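Local coordinates for lambda phage protein with carbohydrate-binding module (Shewanella oneidensis, PDB 2A5Z), which is of unknown function but adopts a jelly-roll fold with a carbohydrate-binding module, binds magnesium and probably recognises carbohydrate, at residues I93-T98 with T232-A237; S102-M107 with T225-F230; L135-S140 with S148-L153. One frame throughout, in Å; residues are numbered along the deposited sequence.

Interaction 1 of 3, residues I93-T98 with T232-A237; sequences IVSSTT and TQCKTA
Ser95 and Cys234 meet through carbon and sulfur in a contact that brings two strand ends together without any hydrogen bond from one segment to the other. CB of Ser95 lies 3.5 Å from SG of Cys234 and about as close to its CB. The serine OG stands farther off, 4.1 Å from the same SG, and bonds Thr238 O and Ile241 N in the chain just beyond Ala237. At the strand end of the contact, Ile93 and Thr232 reach toward each other tip to tip, CD1 of the isoleucine 3.7 Å from CG2 of the threonine. A chi1 of -161° swings Thr232 OG1 opposite its own backbone N and leaves the methyl for Ile93; the hydroxyl is held by Thr136 OG1 and Ile244 N. The backbones draw together along the contact: the CA atoms of Ile93 and Thr232 are 8.2 Å apart, those of Thr97 and Ala237 only 4.5 Å. At this narrow end the touch is mostly main chain, with a CA-H...O contact of 3.5 Å from Thr97 CA to Ala237 O and Ala237 CB against Thr97 O. The bend beside it is an ST turn, in which Ser96 OG accepts from Thr98 N at 3.3 Å and 162°; the same OG also bonds Gly74 O, which ties the turn to a neighbouring loop. Strand 90-94 pairs with the short strand 77-78 through Val94 and Ser77, whereas strand 230-234 runs between strands 102-107 and 134-137 of the large curled sheet. Ile93 lies between the small sheet and the large one, resting on Leu78 of the former and Phe103 of the latter.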
loop_
_atom_site.group_PDB
_atom_site.type_symbol
_atom_site.label_atom_id
_atom_site.label_comp_id
_atom_site.label_asym_id
_atom_site.label_seq_id
_atom_site.Cartn_x
_atom_site.Cartn_y
_atom_site.Cartn_z
ATOM N N ILE C 93 -17.911 1.096 -13.056
ATOM C CA ILE C 93 -17.971 -0.367 -13.021
ATOM C C ILE C 93 -19.062 -0.859 -13.980
ATOM O O ILE C 93 -20.170 -0.320 -14.002
ATOM C CB ILE C 93 -18.195 -0.877 -11.552
ATOM C CG1 ILE C 93 -17.054 -0.396 -10.638
ATOM C CG2 ILE C 93 -18.303 -2.400 -11.488
ATOM C CD1 ILE C 93 -17.426 -0.276 -9.158
ATOM N N VAL C 94 -18.731 -1.863 -14.791
ATOM C CA VAL C 94 -19.655 -2.388 -15.800
ATOM C C VAL C 94 -19.754 -3.918 -15.702
ATOM O O VAL C 94 -18.766 -4.607 -15.416
ATOM C CB VAL C 94 -19.266 -1.893 -17.233
ATOM C CG1 VAL C 94 -20.053 -2.602 -18.324
ATOM C CG2 VAL C 94 -19.482 -0.396 -17.354
ATOM N N SER C 95 -20.965 -4.435 -15.906
ATOM C CA SER C 95 -21.235 -5.866 -15.839
ATOM C C SER C 95 -20.505 -6.659 -16.928
ATOM O O SER C 95 -20.062 -6.101 -17.930
ATOM C CB SER C 95 -22.738 -6.121 -15.944
ATOM O OG SER C 95 -23.220 -5.835 -17.245
ATOM N N SER C 96 -20.388 -7.965 -16.707
ATOM C CA SER C 96 -19.781 -8.876 -17.669
ATOM C C SER C 96 -20.803 -9.928 -18.094
ATOM O O SER C 96 -22.006 -9.800 -17.819
ATOM C CB SER C 96 -18.567 -9.553 -17.039
ATOM O OG SER C 96 -18.972 -10.351 -15.943
ATOM N N THR C 97 -20.316 -10.971 -18.760
ATOM C CA THR C 97 -21.162 -12.073 -19.205
ATOM C C THR C 97 -21.292 -13.165 -18.140
ATOM O O THR C 97 -21.801 -14.247 -18.420
ATOM C CB THR C 97 -20.639 -12.682 -20.523
ATOM O OG1 THR C 97 -19.287 -13.115 -20.341
ATOM C CG2 THR C 97 -20.686 -11.644 -21.641
ATOM N N THR C 98 -20.819 -12.877 -16.928
ATOM C CA THR C 98 -20.960 -13.785 -15.788
ATOM C C THR C 98 -21.951 -13.192 -14.795
ATOM O O THR C 98 -21.793 -12.050 -14.363
ATOM C CB THR C 98 -19.603 -14.032 -15.066
ATOM O OG1 THR C 98 -18.624 -14.488 -16.013
ATOM C CG2 THR C 98 -19.744 -15.065 -13.943
ATOM N N THR C 232 -21.063 -3.452 -5.413
ATOM C CA THR C 232 -22.006 -3.296 -6.515
ATOM C C THR C 232 -21.903 -4.524 -7.408
ATOM O O THR C 232 -20.815 -5.064 -7.607
ATOM C CB THR C 232 -21.805 -1.961 -7.280
ATOM O OG1 THR C 232 -22.980 -1.651 -8.038
ATOM C CG2 THR C 232 -20.576 -1.999 -8.198
ATOM N N GLN C 233 -23.046 -4.960 -7.928
ATOM C CA GLN C 233 -23.183 -6.294 -8.500
ATOM C C GLN C 233 -24.216 -6.329 -9.620
ATOM O O GLN C 233 -25.208 -5.587 -9.592
ATOM C CB GLN C 233 -23.632 -7.264 -7.408
ATOM C CG GLN C 233 -23.550 -8.743 -7.776
ATOM C CD GLN C 233 -23.713 -9.630 -6.568
ATOM O OE1 GLN C 233 -24.519 -9.340 -5.687
ATOM N NE2 GLN C 233 -22.937 -10.704 -6.505
ATOM N N CYS C 234 -23.984 -7.207 -10.592
ATOM C CA CYS C 234 -24.967 -7.476 -11.637
ATOM C C CYS C 234 -25.536 -8.874 -11.441
ATOM O O CYS C 234 -24.785 -9.843 -11.373
ATOM C CB CYS C 234 -24.349 -7.336 -13.024
ATOM S SG CYS C 234 -25.573 -7.498 -14.352
ATOM N N LYS C 235 -26.860 -8.968 -11.341
ATOM C CA LYS C 235 -27.539 -10.233 -11.065
ATOM C C LYS C 235 -27.705 -11.120 -12.295
ATOM O O LYS C 235 -28.037 -12.298 -12.163
ATOM C CB LYS C 235 -28.910 -9.981 -10.445
ATOM C CG LYS C 235 -28.864 -9.493 -9.003
ATOM C CD LYS C 235 -30.261 -9.455 -8.391
ATOM C CE LYS C 235 -31.050 -8.261 -8.898
ATOM N NZ LYS C 235 -32.449 -8.287 -8.390
ATOM N N THR C 236 -27.491 -10.552 -13.480
ATOM C CA THR C 236 -27.661 -11.293 -14.730
ATOM C C THR C 236 -26.336 -11.488 -15.468
ATOM O O THR C 236 -25.310 -10.873 -15.128
ATOM C CB THR C 236 -28.679 -10.617 -15.682
ATOM O OG1 THR C 236 -28.126 -9.399 -16.199
ATOM C CG2 THR C 236 -30.006 -10.336 -14.967
ATOM N N ALA C 237 -26.377 -12.345 -16.485
ATOM C CA ALA C 237 -25.207 -12.675 -17.272
ATOM C C ALA C 237 -25.125 -11.832 -18.548
ATOM O O ALA C 237 -24.614 -12.298 -19.568
ATOM C CB ALA C 237 -25.205 -14.169 -17.603
#

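Interaction 2 of 3, residues S102-M107 with T225-F230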
loop_
_atom_site.group_PDB
_atom_site.type_symbol
_atom_site.label_atom_id
_atom_site.label_comp_id
_atom_site.label_asym_id
_atom_site.label_seq_id
_atom_site.Cartn_x
_atom_site.Cartn_y
_atom_site.Cartn_z
ATOM N N SER C 102 -19.165 -8.838 -9.436
ATOM C CA SER C 102 -19.253 -7.735 -8.487
ATOM C C SER C 102 -17.911 -7.056 -8.236
ATOM O O SER C 102 -16.850 -7.635 -8.483
ATOM C CB SER C 102 -19.832 -8.222 -7.154
ATOM O OG SER C 102 -18.971 -9.161 -6.523
ATOM N N PHE C 103 -17.979 -5.820 -7.755
ATOM C CA PHE C 103 -16.815 -5.165 -7.182
ATOM C C PHE C 103 -17.121 -4.789 -5.743
ATOM O O PHE C 103 -18.193 -4.257 -5.437
ATOM C CB PHE C 103 -16.381 -3.939 -7.990
ATOM C CG PHE C 103 -15.236 -3.188 -7.363
ATOM C CD1 PHE C 103 -13.933 -3.662 -7.474
ATOM C CD2 PHE C 103 -15.468 -2.017 -6.639
ATOM C CE1 PHE C 103 -12.867 -2.969 -6.879
ATOM C CE2 PHE C 103 -14.413 -1.318 -6.043
ATOM C CZ PHE C 103 -13.117 -1.792 -6.163
ATOM N N LEU C 104 -16.174 -5.074 -4.864
ATOM C CA LEU C 104 -16.358 -4.836 -3.441
ATOM C C LEU C 104 -15.180 -4.045 -2.888
ATOM O O LEU C 104 -14.033 -4.470 -3.019
ATOM C CB LEU C 104 -16.516 -6.177 -2.698
ATOM C CG LEU C 104 -17.049 -6.184 -1.259
ATOM C CD1 LEU C 104 -17.635 -7.555 -0.873
ATOM C CD2 LEU C 104 -15.966 -5.773 -0.287
ATOM N N ALA C 105 -15.463 -2.891 -2.286
ATOM C CA ALA C 105 -14.468 -2.164 -1.511
ATOM C C ALA C 105 -14.852 -2.268 -0.042
ATOM O O ALA C 105 -15.841 -1.675 0.400
ATOM C CB ALA C 105 -14.371 -0.686 -1.970
ATOM N N GLY C 106 -14.094 -3.053 0.715
ATOM C CA GLY C 106 -14.483 -3.334 2.085
ATOM C C GLY C 106 -13.395 -3.843 2.999
ATOM O O GLY C 106 -12.227 -3.967 2.600
HETATM N N MSE C 107 -13.797 -4.110 4.242
HETATM C CA MSE C 107 -12.920 -4.666 5.288
HETATM C C MSE C 107 -13.610 -5.845 5.991
HETATM O O MSE C 107 -14.829 -6.037 5.856
HETATM C CB MSE C 107 -12.505 -3.575 6.299
HETATM C CG MSE C 107 -11.563 -2.476 5.716
HETATM SE SE MSE C 107 -10.828 -1.345 6.920
HETATM C CE MSE C 107 -9.581 -2.428 7.630
ATOM N N THR C 225 -15.921 -14.968 4.572
ATOM C CA THR C 225 -17.121 -15.147 3.731
ATOM C C THR C 225 -17.901 -13.838 3.595
ATOM O O THR C 225 -18.775 -13.705 2.722
ATOM C CB THR C 225 -18.098 -16.243 4.263
ATOM O OG1 THR C 225 -18.732 -15.784 5.464
ATOM C CG2 THR C 225 -17.368 -17.548 4.531
ATOM N N ALA C 226 -17.589 -12.871 4.458
ATOM C CA ALA C 226 -18.265 -11.580 4.424
ATOM C C ALA C 226 -17.263 -10.422 4.439
ATOM O O ALA C 226 -16.089 -10.616 4.739
ATOM C CB ALA C 226 -19.244 -11.467 5.585
ATOM N N HIS C 227 -17.742 -9.230 4.081
ATOM C CA HIS C 227 -16.995 -7.985 4.224
ATOM C C HIS C 227 -17.991 -6.883 4.556
ATOM O O HIS C 227 -19.197 -7.065 4.367
ATOM C CB HIS C 227 -16.267 -7.635 2.923
ATOM C CG HIS C 227 -14.796 -7.916 2.940
ATOM N ND1 HIS C 227 -14.264 -9.108 3.386
ATOM C CD2 HIS C 227 -13.744 -7.167 2.527
ATOM C CE1 HIS C 227 -12.949 -9.077 3.259
ATOM N NE2 HIS C 227 -12.608 -7.910 2.744
ATOM N N ILE C 228 -17.492 -5.753 5.051
ATOM C CA ILE C 228 -18.322 -4.567 5.285
ATOM C C ILE C 228 -17.774 -3.366 4.495
ATOM O O ILE C 228 -16.574 -3.105 4.508
ATOM C CB ILE C 228 -18.531 -4.272 6.826
ATOM C CG1 ILE C 228 -19.505 -3.102 7.048
ATOM C CG2 ILE C 228 -17.182 -4.107 7.589
ATOM C CD1 ILE C 228 -20.157 -3.090 8.436
ATOM N N GLY C 229 -18.652 -2.674 3.768
ATOM C CA GLY C 229 -18.235 -1.550 2.940
ATOM C C GLY C 229 -19.180 -1.268 1.783
ATOM O O GLY C 229 -20.379 -1.080 1.982
ATOM N N PHE C 230 -18.629 -1.251 0.572
ATOM C CA PHE C 230 -19.386 -0.987 -0.651
ATOM C C PHE C 230 -19.279 -2.184 -1.580
ATOM O O PHE C 230 -18.178 -2.687 -1.828
ATOM C CB PHE C 230 -18.832 0.272 -1.344
ATOM C CG PHE C 230 -19.285 0.455 -2.779
ATOM C CD1 PHE C 230 -20.481 1.101 -3.072
ATOM C CD2 PHE C 230 -18.496 -0.001 -3.839
ATOM C CE1 PHE C 230 -20.893 1.283 -4.401
ATOM C CE2 PHE C 230 -18.904 0.183 -5.180
ATOM C CZ PHE C 230 -20.105 0.829 -5.450
#
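In the large curled antiparallel sheet of the jelly roll, Ala105 and Met107 of strand 102-107 pair with Phe230 and Ile228 around a corner at Gly229. Both pairs are of the hydrogen-bonded kind: Ala105 N to Phe230 O and Phe230 N to Ala105 O are each 2.8 Å, and Met107 N to Ile228 O is 3.0 Å, with Ile228 N to Met107 O completing the four. Between them Gly106 faces Gly229 as a non-hydrogen-bonded pair, the two CA atoms only 4.2 Å apart, an approach made possible where neither residue carries a side chain. Ahead of the corner, strand 226-228 runs at 88° to strand 102-107. His227 fills the angle. Met107 O sits 3.4 Å above one face of its imidazole, offset toward the rim, while CD2 presses on the Gly106 carbonyl carbon. Two polar contacts fix the ring's rotation: ND1 donates to Ala226 O at 2.7 Å, nearly in the ring plane, and NE2 bonds Ser69 OG. Leu104 adds an apolar flank; with CG opposite the backbone N (chi1 -166°), its CD2 comes 3.7 Å from His227 CB, the two side chains crossing obliquely. Near the other end the Phe103 and Phe230 rings meet rim to rim, CD2 of the first 4.3 Å from CE2 of the second. Phe230 also packs on Ile246 and Ile249 of the opposing sheet. Selenomethionine Met107 touches Phe251 there and Met56 of the second subunit, whose His58 ring meets His227 edge-to-face. A strand that turns a corner and keeps its ladder with a neighbour, with Phe230 directed against the opposing sheet, fits the strongly curved sheets of a jelly-roll sandwich.

Interaction 3 of 3, residues L135-S140 with S148-L153; sequences LTVIGS and SDRSGL
Arg150 takes a chi1 of 56°, with CG tucked between its backbone N and carbonyl carbon, and then runs extended from CG to NE, so that its aliphatic part crosses Val137 at about a right angle. CD of Arg150 comes within 3.4 Å of Val137 CG2, a snug contact, and CB of the arginine lies near the same methyl. Leu135, its CG opposite the backbone N (chi1 172°), approaches Arg150 from the other direction and sets CD2 4.0 Å above one face of the guanidinium, over its centre. NH2 of that group is bonded to Ile147 O, which helps to hold the flat face under the leucine. These side chains pack on one side of a beta hairpin of the jelly-roll sheet whose two arms turn a corner together, at Ile138-Gly139 in one arm and Gly152 in the other. The glycines form a non-hydrogen-bonded antiparallel pair, their CA atoms 4.4 Å apart. Ile138 N to Leu153 O (2.9 Å) and its reciprocal partner close the ladder on one side of the glycine pair; Ser140 N to Ser151 O, also 2.9 Å, and Ser151 N to Ser140 O, 3.0 Å, close it on the other. Ser140 and Ser151 share a face of the hairpin, OG of the first 3.4 Å from CB of the second, and Ser140 OG finds its hydrogen-bond partner in Phe219 O. Ile138 and Leu153 face the opposing sheet, the isoleucine on Val122 and Phe124 of strand 119-125, the leucine on Val199 and Leu201 of strand 197-203.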
loop_
_atom_site.group_PDB
_atom_site.type_symbol
_atom_site.label_atom_id
_atom_site.label_comp_id
_atom_site.label_asym_id
_atom_site.label_seq_id
_atom_site.Cartn_x
_atom_site.Cartn_y
_atom_site.Cartn_z
ATOM N N LEU C 135 -27.637 -4.384 -8.293
ATOM C CA LEU C 135 -27.732 -4.540 -6.840
ATOM C C LEU C 135 -26.469 -3.987 -6.191
ATOM O O LEU C 135 -25.361 -4.466 -6.456
ATOM C CB LEU C 135 -27.948 -6.016 -6.438
ATOM C CG LEU C 135 -27.899 -6.420 -4.947
ATOM C CD1 LEU C 135 -29.038 -5.811 -4.128
ATOM C CD2 LEU C 135 -27.915 -7.924 -4.792
ATOM N N THR C 136 -26.650 -2.968 -5.362
ATOM C CA THR C 136 -25.562 -2.346 -4.622
ATOM C C THR C 136 -25.911 -2.301 -3.133
ATOM O O THR C 136 -27.077 -2.129 -2.773
ATOM C CB THR C 136 -25.286 -0.913 -5.155
ATOM O OG1 THR C 136 -25.054 -0.979 -6.565
ATOM C CG2 THR C 136 -24.068 -0.294 -4.493
ATOM N N VAL C 137 -24.903 -2.487 -2.281
ATOM C CA VAL C 137 -25.071 -2.407 -0.830
ATOM C C VAL C 137 -23.971 -1.545 -0.206
ATOM O O VAL C 137 -22.796 -1.682 -0.543
ATOM C CB VAL C 137 -25.042 -3.807 -0.140
ATOM C CG1 VAL C 137 -25.374 -3.677 1.351
ATOM C CG2 VAL C 137 -26.027 -4.761 -0.799
ATOM N N ILE C 138 -24.372 -0.643 0.684
ATOM C CA ILE C 138 -23.441 0.009 1.594
ATOM C C ILE C 138 -23.757 -0.558 2.988
ATOM O O ILE C 138 -24.789 -0.252 3.580
ATOM C CB ILE C 138 -23.509 1.566 1.506
ATOM C CG1 ILE C 138 -23.020 2.040 0.134
ATOM C CG2 ILE C 138 -22.623 2.206 2.558
ATOM C CD1 ILE C 138 -23.988 2.964 -0.585
ATOM N N GLY C 139 -22.874 -1.429 3.464
ATOM C CA GLY C 139 -23.071 -2.158 4.708
ATOM C C GLY C 139 -22.358 -3.494 4.652
ATOM O O GLY C 139 -21.340 -3.624 3.972
ATOM N N SER C 140 -22.892 -4.483 5.369
ATOM C CA SER C 140 -22.332 -5.829 5.379
ATOM C C SER C 140 -22.902 -6.654 4.236
ATOM O O SER C 140 -24.017 -6.405 3.767
ATOM C CB SER C 140 -22.589 -6.520 6.716
ATOM O OG SER C 140 -23.976 -6.662 6.972
ATOM N N SER C 148 -26.699 -13.832 -0.990
ATOM C CA SER C 148 -27.675 -14.346 -0.032
ATOM C C SER C 148 -27.823 -13.510 1.240
ATOM O O SER C 148 -28.842 -13.609 1.926
ATOM C CB SER C 148 -27.297 -15.772 0.354
ATOM O OG SER C 148 -26.011 -15.763 0.934
ATOM N N ASP C 149 -26.810 -12.710 1.562
ATOM C CA ASP C 149 -26.797 -11.947 2.816
ATOM C C ASP C 149 -26.294 -10.517 2.638
ATOM O O ASP C 149 -25.283 -10.281 1.979
ATOM C CB ASP C 149 -25.929 -12.655 3.862
ATOM C CG ASP C 149 -26.450 -14.031 4.221
ATOM O OD1 ASP C 149 -27.374 -14.114 5.056
ATOM O OD2 ASP C 149 -25.927 -15.032 3.675
ATOM N N ARG C 150 -27.007 -9.572 3.243
ATOM C CA ARG C 150 -26.611 -8.168 3.239
ATOM C C ARG C 150 -27.423 -7.367 4.259
ATOM O O ARG C 150 -28.526 -7.767 4.659
ATOM C CB ARG C 150 -26.749 -7.550 1.840
ATOM C CG ARG C 150 -28.138 -7.684 1.245
ATOM C CD ARG C 150 -28.157 -7.353 -0.230
ATOM N NE ARG C 150 -29.401 -7.795 -0.851
ATOM C CZ ARG C 150 -29.606 -9.022 -1.323
ATOM N NH1 ARG C 150 -30.772 -9.341 -1.868
ATOM N NH2 ARG C 150 -28.649 -9.932 -1.246
ATOM N N SER C 151 -26.871 -6.228 4.657
ATOM C CA SER C 151 -27.501 -5.370 5.636
ATOM C C SER C 151 -26.922 -3.952 5.526
ATOM O O SER C 151 -25.703 -3.762 5.577
ATOM C CB SER C 151 -27.310 -5.979 7.034
ATOM O OG SER C 151 -27.212 -4.977 8.012
ATOM N N GLY C 152 -27.795 -2.965 5.340
ATOM C CA GLY C 152 -27.359 -1.572 5.213
ATOM C C GLY C 152 -28.259 -0.815 4.260
ATOM O O GLY C 152 -29.462 -1.069 4.214
ATOM N N LEU C 153 -27.696 0.134 3.516
ATOM C CA LEU C 153 -28.453 0.772 2.441
ATOM C C LEU C 153 -28.332 -0.077 1.184
ATOM O O LEU C 153 -27.239 -0.258 0.641
ATOM C CB LEU C 153 -27.985 2.200 2.164
ATOM C CG LEU C 153 -28.935 2.989 1.243
ATOM C CD1 LEU C 153 -30.100 3.598 2.033
ATOM C CD2 LEU C 153 -28.189 4.068 0.469
#

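In the fold
All three contacts reach the same curled sheet, and the chain between 93-98 and 232-237 encloses the other two. Strand 230-234 connects them: Thr232 O lies 2.9 Å from Phe103 N toward interaction 2, and Gln233 O 3.0 Å from Leu135 N toward interaction 3. Interactions 2 and 3 are nearest, their centres about 9 Å apart, and their glycine corners adjoin, with Gly229 N 2.9 Å from Gly139 O. None forms the magnesium site of Asp54, Phe88, Gly89 and Asp247; the side chains of Ala105 and Ile93 are about 11 and 12 Å from a bound magnesium ion.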